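PDB 3TXV: probable tagatose 6-phosphate kinase from Sinorhizobium meliloti, which is tentatively assigned tagatose-6-phosphate kinase activity and belongs to a family named for GatZ/KbaZ-like subunits of tagatose-bisphosphate aldolase. Local coordinates for residues Leu96-Trp101 and Thr132-Ala137; Thr147-Ala152 and Arg205-Ala210; Pro171-Gly176 and Ala217-Arg222; Gly225-Pro230 and Glu263-Asp268. One frame throughout, in Å; residues are numbered along the deposited sequence.

Contact 1. Residues Leu96-Trp101 and Thr132-Ala137; sequences LGPNPW and TSMGCA
Met134, a selenomethionine, reaches over to Pro98 and Asn99 and packs the two segments together through apolar atoms. Its CB points toward the opposite loop, and CG lies between the backbone N and the carbonyl carbon (chi1 69°). CB and CG serve as the stem of the side chain and make no close approach of their own to Leu96-Trp101. The chain then bends at chi2 (-65°) and chi3, which lays SE against the proline ring, 3.9 Å from Pro98 CD. The same atom lies 4.0 Å from Asn99 N. Beyond SE the chain turns along the next residue, where the terminal methyl CE ends 4.2 Å from Asn99 CB.

Pro98 is the shared surface of the contact. Its CD also meets the methyl CG2 of Thr132 at 4.0 Å, the two side chains crossing at a slant. Elsewhere on the ring, CB receives Cys136 SG at 3.7 Å. The proline is held in a tight turn, since Trp101 N donates to Pro98 O over 2.8 Å around the short 3-10 segment.

Both loops leave the ends of neighbouring barrel strands, 89-96 and 127-130. Helix 106-121, which connects those strands, flanks the contact with Met110 against Pro98 and Ala109 against Cys136. Thr132 turns to helix 145-161 instead, its OG1 hydrogen-bonded to Thr148 O and its side chain packed on Arg151, Ala152 and Leu155, so the contact is wedged between two successive helices of the outer layer.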
# COMPACT_ATOMS: atom_id res chain seq x y z
N LEU A 96 11.77 1.13 4.95
CA LEU A 96 13.05 1.70 4.50
C LEU A 96 14.19 1.07 5.25
O LEU A 96 14.10 0.83 6.44
CB LEU A 96 13.07 3.22 4.69
CG LEU A 96 12.22 4.12 3.78
CD1 LEU A 96 11.11 3.41 3.05
CD2 LEU A 96 11.67 5.26 4.60
N GLY A 97 15.27 0.81 4.55
CA GLY A 97 16.39 0.06 5.12
C GLY A 97 17.13 -0.74 4.08
O GLY A 97 17.04 -0.44 2.89
N PRO A 98 17.87 -1.78 4.50
CA PRO A 98 18.73 -2.61 3.63
C PRO A 98 18.00 -3.55 2.68
O PRO A 98 18.64 -4.14 1.79
CB PRO A 98 19.55 -3.45 4.61
CG PRO A 98 19.25 -2.96 5.98
CD PRO A 98 17.98 -2.17 5.92
N ASN A 99 16.70 -3.73 2.84
CA ASN A 99 15.96 -4.73 2.05
C ASN A 99 16.28 -4.82 0.55
O ASN A 99 16.48 -5.92 0.04
CB ASN A 99 14.46 -4.59 2.25
CG ASN A 99 13.69 -5.72 1.64
OD1 ASN A 99 13.54 -6.78 2.25
ND2 ASN A 99 13.20 -5.51 0.42
N PRO A 100 16.31 -3.70 -0.19
CA PRO A 100 16.49 -3.89 -1.63
C PRO A 100 17.91 -4.29 -2.02
O PRO A 100 18.20 -4.46 -3.22
CB PRO A 100 16.18 -2.51 -2.22
CG PRO A 100 15.41 -1.83 -1.16
CD PRO A 100 16.01 -2.29 0.12
N TRP A 101 18.77 -4.45 -1.02
CA TRP A 101 20.17 -4.72 -1.28
C TRP A 101 20.64 -5.75 -0.31
O TRP A 101 21.84 -5.82 -0.02
CB TRP A 101 21.01 -3.46 -1.10
CG TRP A 101 20.65 -2.39 -2.06
CD1 TRP A 101 20.95 -2.34 -3.37
CD2 TRP A 101 19.93 -1.19 -1.76
NE1 TRP A 101 20.46 -1.18 -3.93
CE2 TRP A 101 19.83 -0.46 -2.96
CE3 TRP A 101 19.35 -0.68 -0.60
CZ2 TRP A 101 19.16 0.76 -3.03
CZ3 TRP A 101 18.71 0.55 -0.67
CH2 TRP A 101 18.61 1.25 -1.88
N THR A 132 14.92 -2.40 9.76
CA THR A 132 16.30 -2.84 9.60
C THR A 132 16.49 -4.27 10.10
O THR A 132 17.59 -4.69 10.41
CB THR A 132 17.20 -1.96 10.44
OG1 THR A 132 16.49 -1.56 11.62
CG2 THR A 132 17.61 -0.73 9.68
N SER A 133 15.40 -5.03 10.16
CA SER A 133 15.40 -6.27 10.92
C SER A 133 15.91 -7.47 10.14
O SER A 133 16.19 -8.53 10.72
CB SER A 133 14.00 -6.55 11.45
OG SER A 133 13.05 -6.53 10.40
N MSE A 134 16.01 -7.31 8.82
CA MSE A 134 16.41 -8.41 7.96
C MSE A 134 17.93 -8.54 7.87
O MSE A 134 18.65 -7.56 7.89
CB MSE A 134 15.76 -8.32 6.57
CG MSE A 134 16.22 -7.17 5.69
SE MSE A 134 15.81 -5.38 6.35
CE MSE A 134 13.88 -5.47 6.30
N GLY A 135 18.40 -9.76 7.81
CA GLY A 135 19.81 -10.02 7.67
C GLY A 135 20.28 -9.68 6.28
O GLY A 135 19.53 -9.69 5.33
N CYS A 136 21.55 -9.37 6.18
CA CYS A 136 22.17 -9.02 4.93
C CYS A 136 23.16 -10.12 4.82
O CYS A 136 23.80 -10.45 5.77
CB CYS A 136 22.87 -7.68 5.06
SG CYS A 136 21.96 -6.28 4.52
N ALA A 137 23.25 -10.75 3.69
CA ALA A 137 24.00 -11.98 3.67
C ALA A 137 25.46 -11.89 3.95
O ALA A 137 26.12 -11.07 3.40
CB ALA A 137 23.80 -12.67 2.38

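Contact 2. Residues Thr147-Ala152 and Arg205-Ala210; sequences TTAARA and RVHRAA
Ala149 and His207 make the one aromatic interaction here, a CH-pi contact in which the methyl sits squarely over the imidazole. Ala149 CB is 3.8 Å from the centroid of the His207 ring and only 11° off its normal. Ala152, one turn along the same helix, brings its CB to the NE2 and CD2 side of that ring from an oblique direction. The imidazole is thus set against helix 145-161 by two methyls, and a hydrogen bond from ND1 to Thr203 O on its own helix limits its rotation.

The remaining contacts are aliphatic. Ala149 CB touches Ala210 CB at 3.8 Å and Val206 CG1 at 4.0 Å. That branch of Val206 stands between its backbone N and carbonyl carbon (chi1 83°), facing the neighbouring helix. Ala149 CB also rests on the backbone, 3.7 Å from Val206 O.

Small residues at the crossing let the helices come close: the short axes approach to 8.4 Å and cross at -47°. Helices 145-161 and 197-214 follow successive strands, 127-130 and 172-176, and their side-by-side packing is that of adjacent outer helices in a TIM-type beta/alpha barrel.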
# COMPACT_ATOMS: atom_id res chain seq x y z
N THR A 147 21.11 -5.27 16.94
CA THR A 147 21.59 -4.93 15.63
C THR A 147 20.53 -4.24 14.79
O THR A 147 20.75 -3.21 14.23
CB THR A 147 22.02 -6.19 14.96
OG1 THR A 147 23.08 -6.76 15.70
CG2 THR A 147 22.49 -5.92 13.62
N THR A 148 19.36 -4.83 14.76
CA THR A 148 18.18 -4.25 14.19
C THR A 148 18.10 -2.79 14.63
O THR A 148 17.93 -1.91 13.80
CB THR A 148 16.92 -5.02 14.66
OG1 THR A 148 15.87 -4.87 13.69
N ALA A 149 18.25 -2.52 15.93
CA ALA A 149 17.95 -1.18 16.43
C ALA A 149 19.10 -0.20 16.15
O ALA A 149 18.87 0.95 15.77
CB ALA A 149 17.57 -1.22 17.89
N ALA A 150 20.33 -0.65 16.35
CA ALA A 150 21.47 0.19 16.04
C ALA A 150 21.48 0.66 14.56
O ALA A 150 21.96 1.75 14.25
CB ALA A 150 22.75 -0.53 16.38
N ARG A 151 20.95 -0.18 13.67
CA ARG A 151 20.84 0.18 12.27
C ARG A 151 19.66 1.11 12.05
O ARG A 151 19.71 2.02 11.21
CB ARG A 151 20.68 -1.07 11.41
CG ARG A 151 21.76 -2.09 11.58
CD ARG A 151 21.77 -3.09 10.46
NE ARG A 151 22.90 -3.99 10.68
CZ ARG A 151 23.26 -5.01 9.90
NH1 ARG A 151 22.58 -5.28 8.80
NH2 ARG A 151 24.33 -5.74 10.23
N ALA A 152 18.59 0.92 12.80
CA ALA A 152 17.42 1.78 12.66
C ALA A 152 17.86 3.18 13.03
O ALA A 152 17.57 4.13 12.32
CB ALA A 152 16.27 1.31 13.57
N ARG A 205 11.88 -0.35 23.85
CA ARG A 205 12.98 -0.16 24.78
C ARG A 205 14.28 -0.14 23.96
O ARG A 205 14.97 0.87 23.94
CB ARG A 205 13.05 -1.21 25.90
CG ARG A 205 14.29 -1.03 26.82
CD ARG A 205 14.42 -2.11 27.91
NE ARG A 205 14.83 -3.44 27.40
CZ ARG A 205 16.10 -3.85 27.22
NH1 ARG A 205 17.13 -3.06 27.50
NH2 ARG A 205 16.34 -5.07 26.75
N VAL A 206 14.56 -1.23 23.26
CA VAL A 206 15.84 -1.37 22.60
C VAL A 206 16.10 -0.30 21.55
O VAL A 206 17.25 0.11 21.36
CB VAL A 206 16.08 -2.82 22.07
CG1 VAL A 206 15.42 -3.02 20.71
CG2 VAL A 206 17.56 -3.09 21.94
N HIS A 207 15.07 0.18 20.87
CA HIS A 207 15.31 1.23 19.86
C HIS A 207 15.68 2.53 20.55
O HIS A 207 16.58 3.26 20.11
CB HIS A 207 14.10 1.44 18.95
CG HIS A 207 14.09 0.58 17.73
ND1 HIS A 207 13.79 -0.76 17.76
CD2 HIS A 207 14.30 0.89 16.43
CE1 HIS A 207 13.83 -1.25 16.54
NE2 HIS A 207 14.13 -0.27 15.71
N ARG A 208 14.97 2.81 21.64
CA ARG A 208 15.19 3.98 22.47
C ARG A 208 16.67 4.07 22.86
O ARG A 208 17.33 5.07 22.54
CB ARG A 208 14.28 3.90 23.70
CG ARG A 208 14.70 4.70 24.88
CD ARG A 208 13.52 5.11 25.72
NE ARG A 208 13.99 6.01 26.76
CZ ARG A 208 13.80 7.33 26.78
NH1 ARG A 208 13.10 7.93 25.82
NH2 ARG A 208 14.30 8.06 27.79
N ALA A 209 17.16 3.02 23.52
CA ALA A 209 18.54 2.92 23.99
C ALA A 209 19.50 3.20 22.85
O ALA A 209 20.38 4.07 22.95
CB ALA A 209 18.82 1.54 24.61
N ALA A 210 19.30 2.47 21.75
CA ALA A 210 20.11 2.57 20.55
C ALA A 210 20.04 3.94 19.88
O ALA A 210 20.97 4.32 19.18
CB ALA A 210 19.72 1.47 19.57

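Contact 3. Residues Pro171-Gly176 and Ala217-Arg222; sequences PVYIIG and AGAFSR
Tyr173 CG is placed anti to its carbonyl carbon (chi1 -62°), which swings the ring out to Ala219, while Arg222 leaves its backbone in the same sense and runs CB, CG and CD past Pro171 O; the bend at chi3 (-66°) then turns the guanidinium so that this oxygen lies at its edge, in its plane. The tyrosine meets the short, weakly bonded helix at about 217-220 through CE2, which lies 3.5 Å from Ala219 CB. Of the arginine's aliphatic part, CD comes to 3.1 Å from Pro171 O. Gly218 O, of the same segment as Arg222, lies above one face of the guanidinium, offset toward its rim.

A backbone bond also crosses the contact: Tyr173 N donates to Arg222 O over 2.9 Å. In the eight-stranded parallel barrel, this bond carries the pairing of strands 172-176 and 223-227 back into the turn that leads into the second strand. Tyr173 also bonds through its backbone to Val224.

The turn is closed by Arg222 N, which donates to Ala219 O at 2.7 Å. Farther out, Glu160 of helix 145-161 serves both polar ends: OE2 pairs with Tyr173 OH, and OE1 forms a salt bridge with Arg222 NH2.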
# COMPACT_ATOMS: atom_id res chain seq x y z
N PRO A 171 10.05 15.09 9.96
CA PRO A 171 9.64 13.68 9.86
C PRO A 171 9.12 13.03 11.14
O PRO A 171 9.55 13.35 12.25
CB PRO A 171 10.92 12.95 9.43
CG PRO A 171 11.74 13.94 8.82
CD PRO A 171 11.46 15.24 9.58
N VAL A 172 8.20 12.10 10.97
CA VAL A 172 7.86 11.17 12.02
C VAL A 172 8.44 9.81 11.64
O VAL A 172 8.87 9.60 10.49
CB VAL A 172 6.33 11.15 12.26
CG1 VAL A 172 5.96 12.31 13.15
CG2 VAL A 172 5.58 11.26 10.94
N TYR A 173 8.47 8.89 12.59
CA TYR A 173 9.10 7.56 12.34
C TYR A 173 8.24 6.42 12.82
O TYR A 173 7.58 6.51 13.86
CB TYR A 173 10.50 7.41 13.00
CG TYR A 173 11.50 8.39 12.50
CD1 TYR A 173 12.20 8.15 11.32
CD2 TYR A 173 11.73 9.60 13.18
CE1 TYR A 173 13.12 9.10 10.81
CE2 TYR A 173 12.64 10.54 12.71
CZ TYR A 173 13.33 10.29 11.52
OH TYR A 173 14.23 11.24 11.05
N ILE A 174 8.28 5.34 12.07
CA ILE A 174 7.71 4.12 12.59
C ILE A 174 8.77 3.02 12.65
O ILE A 174 9.65 2.94 11.81
CB ILE A 174 6.32 3.75 11.97
CG1 ILE A 174 6.34 2.34 11.46
CG2 ILE A 174 5.97 4.65 10.83
CD1 ILE A 174 5.12 1.60 11.79
N ILE A 175 8.70 2.21 13.70
CA ILE A 175 9.67 1.15 13.90
C ILE A 175 9.01 -0.22 13.93
O ILE A 175 7.82 -0.32 14.16
CB ILE A 175 10.46 1.37 15.19
CG1 ILE A 175 9.51 1.60 16.34
CG2 ILE A 175 11.31 2.60 15.07
CD1 ILE A 175 10.20 2.16 17.56
N GLY A 176 9.78 -1.27 13.69
CA GLY A 176 9.22 -2.60 13.70
C GLY A 176 8.96 -3.19 12.33
O GLY A 176 9.22 -2.57 11.30
N ALA A 217 18.37 11.14 19.65
CA ALA A 217 17.32 11.09 20.65
C ALA A 217 16.22 12.01 20.22
O ALA A 217 15.09 11.78 20.56
CB ALA A 217 17.82 11.51 21.95
N GLY A 218 16.58 13.13 19.64
CA GLY A 218 15.61 14.04 19.08
C GLY A 218 14.73 13.40 18.04
O GLY A 218 13.57 13.68 18.06
N ALA A 219 15.22 12.56 17.15
CA ALA A 219 14.33 11.87 16.23
C ALA A 219 13.44 10.89 16.98
O ALA A 219 12.25 10.78 16.66
CB ALA A 219 15.11 11.18 15.12
N PHE A 220 13.98 10.20 17.98
CA PHE A 220 13.19 9.19 18.67
C PHE A 220 11.93 9.73 19.30
O PHE A 220 10.98 8.98 19.50
CB PHE A 220 13.99 8.45 19.74
CG PHE A 220 13.20 7.38 20.43
CD1 PHE A 220 13.10 6.11 19.88
CD2 PHE A 220 12.53 7.64 21.63
CE1 PHE A 220 12.36 5.08 20.51
CE2 PHE A 220 11.77 6.63 22.27
CZ PHE A 220 11.69 5.35 21.71
N SER A 221 11.92 11.02 19.63
CA SER A 221 10.72 11.63 20.21
C SER A 221 9.62 11.75 19.15
O SER A 221 8.43 11.80 19.50
CB SER A 221 11.04 13.00 20.81
OG SER A 221 11.63 13.88 19.86
N ARG A 222 10.03 11.78 17.88
CA ARG A 222 9.12 11.84 16.75
C ARG A 222 8.84 10.46 16.19
O ARG A 222 8.36 10.33 15.05
CB ARG A 222 9.71 12.73 15.65
CG ARG A 222 9.68 14.21 15.96
CD ARG A 222 10.16 15.05 14.79
NE ARG A 222 11.58 14.81 14.49
CZ ARG A 222 12.59 15.43 15.11
NH1 ARG A 222 12.35 16.33 16.07
NH2 ARG A 222 13.84 15.14 14.77

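Contact 4. Residues Gly225-Pro230 and Glu263-Asp268; sequences GAVVQP and EAHSTD
Glu263 OE2, on the strand that pairs with Val227, is gripped by two groups, His265 NE2 and the ammonium of Lys287. The histidine donates over 2.8 Å to the anti lone pair of OE2, with the carboxylate oxygen close to the ring plane. The other oxygen, OE1, forms a salt bridge with Lys127. This is the interior of a TIM-type barrel near the C-terminal strand ends, where Val227 and Glu263 project from neighbouring parallel strands to the same face.

The carboxylate holds the His265 ring at its edge, and Val227 closes over a face. Its CG1 lies 3.6 Å from the centroid of the His265 ring, 18° off the normal and displaced toward NE2 and CD2, a CH-pi contact. ND1 turns to Glu178 through a weak hydrogen bond. His265, Glu178 and His95 face one point, an arrangement consistent with an empty metal site, though this remains unconfirmed.

Two backbone bonds join the strands. Glu263 N reaches Ala226 O at 3.0 Å, and Val228 N meets Glu263 O at 3.3 Å. Where the chains run on into loops, Pro230 CG packs against Ala264 CB at 3.8 Å.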
# COMPACT_ATOMS: atom_id res chain seq x y z
N GLY A 225 4.98 5.50 16.08
CA GLY A 225 4.33 4.20 16.01
C GLY A 225 5.19 3.01 15.70
O GLY A 225 6.32 3.16 15.21
N ALA A 226 4.67 1.81 15.97
CA ALA A 226 5.37 0.59 15.60
C ALA A 226 4.50 -0.37 14.77
O ALA A 226 3.29 -0.41 14.94
CB ALA A 226 5.89 -0.12 16.85
N VAL A 227 5.14 -1.13 13.87
CA VAL A 227 4.43 -2.18 13.13
C VAL A 227 4.21 -3.44 13.97
O VAL A 227 5.16 -4.02 14.53
CB VAL A 227 5.15 -2.58 11.84
CG1 VAL A 227 4.14 -2.96 10.78
CG2 VAL A 227 5.99 -1.44 11.34
N VAL A 228 2.96 -3.88 14.08
CA VAL A 228 2.65 -5.02 14.93
C VAL A 228 1.60 -5.87 14.27
O VAL A 228 0.80 -5.35 13.50
CB VAL A 228 2.21 -4.59 16.35
CG1 VAL A 228 3.19 -3.54 16.92
CG2 VAL A 228 0.75 -4.06 16.39
N GLN A 229 1.61 -7.17 14.54
CA GLN A 229 0.69 -8.06 13.87
C GLN A 229 -0.49 -8.28 14.80
O GLN A 229 -0.45 -9.14 15.68
CB GLN A 229 1.37 -9.38 13.45
N PRO A 230 -1.56 -7.50 14.61
CA PRO A 230 -2.74 -7.54 15.47
C PRO A 230 -3.64 -8.77 15.24
O PRO A 230 -4.67 -8.92 15.92
CB PRO A 230 -3.50 -6.26 15.07
CG PRO A 230 -2.85 -5.80 13.75
CD PRO A 230 -1.83 -6.80 13.35
N GLU A 263 0.87 1.00 13.88
CA GLU A 263 0.63 0.77 12.46
C GLU A 263 0.32 -0.68 12.23
O GLU A 263 1.03 -1.59 12.74
CB GLU A 263 1.87 1.12 11.67
CG GLU A 263 1.69 0.97 10.18
CD GLU A 263 2.65 1.84 9.37
OE1 GLU A 263 2.70 3.08 9.59
OE2 GLU A 263 3.34 1.27 8.50
N ALA A 264 -0.74 -0.92 11.47
CA ALA A 264 -1.09 -2.28 11.08
C ALA A 264 -1.04 -2.49 9.56
O ALA A 264 -1.59 -1.70 8.78
CB ALA A 264 -2.42 -2.70 11.67
N HIS A 265 -0.34 -3.54 9.14
CA HIS A 265 -0.26 -3.87 7.72
C HIS A 265 -1.25 -4.99 7.41
O HIS A 265 -1.60 -5.76 8.29
CB HIS A 265 1.16 -4.32 7.34
CG HIS A 265 2.20 -3.23 7.40
ND1 HIS A 265 3.42 -3.33 6.75
CD2 HIS A 265 2.19 -2.02 8.01
CE1 HIS A 265 4.12 -2.23 6.98
NE2 HIS A 265 3.40 -1.42 7.75
N SER A 266 -1.69 -5.06 6.16
CA SER A 266 -2.57 -6.13 5.68
C SER A 266 -3.98 -6.05 6.27
O SER A 266 -4.59 -7.07 6.60
CB SER A 266 -1.96 -7.54 5.88
OG SER A 266 -0.55 -7.50 5.81
N THR A 267 -4.49 -4.84 6.37
CA THR A 267 -5.88 -4.62 6.77
C THR A 267 -6.75 -4.84 5.56
O THR A 267 -7.97 -4.75 5.68
CB THR A 267 -6.14 -3.17 7.19
OG1 THR A 267 -5.72 -2.29 6.13
CG2 THR A 267 -5.40 -2.82 8.53
N ASP A 268 -6.12 -5.07 4.40
CA ASP A 268 -6.82 -5.30 3.14
C ASP A 268 -7.92 -6.31 3.29
O ASP A 268 -7.76 -7.32 4.00
CB ASP A 268 -5.84 -5.79 2.11
CG ASP A 268 -4.84 -4.72 1.74
OD1 ASP A 268 -3.87 -4.50 2.52
OD2 ASP A 268 -5.01 -4.10 0.67

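The chemistry of the four contacts changes with their place in the barrel. Contact 4 is the innermost, built from strand pairing and buried charge. Contact 3 shares its sheet: strands 172-176 and 223-227 are neighbours, joined by Ile175 bonding to Gly225 and Val227, but its ion pair looks outward to a helix. Contact 2, partly buried in the outer layer, relies on small apolar groups and one imidazole; it touches contact 3 where His207 packs on Ile175 and Arg208 on Phe220. Contact 1, buried between loops, is mainly apolar, with no polar bond between its two segments, and it touches contact 2. Contacts 1 and 4 do not touch, their nearest atoms being about 9 Å apart.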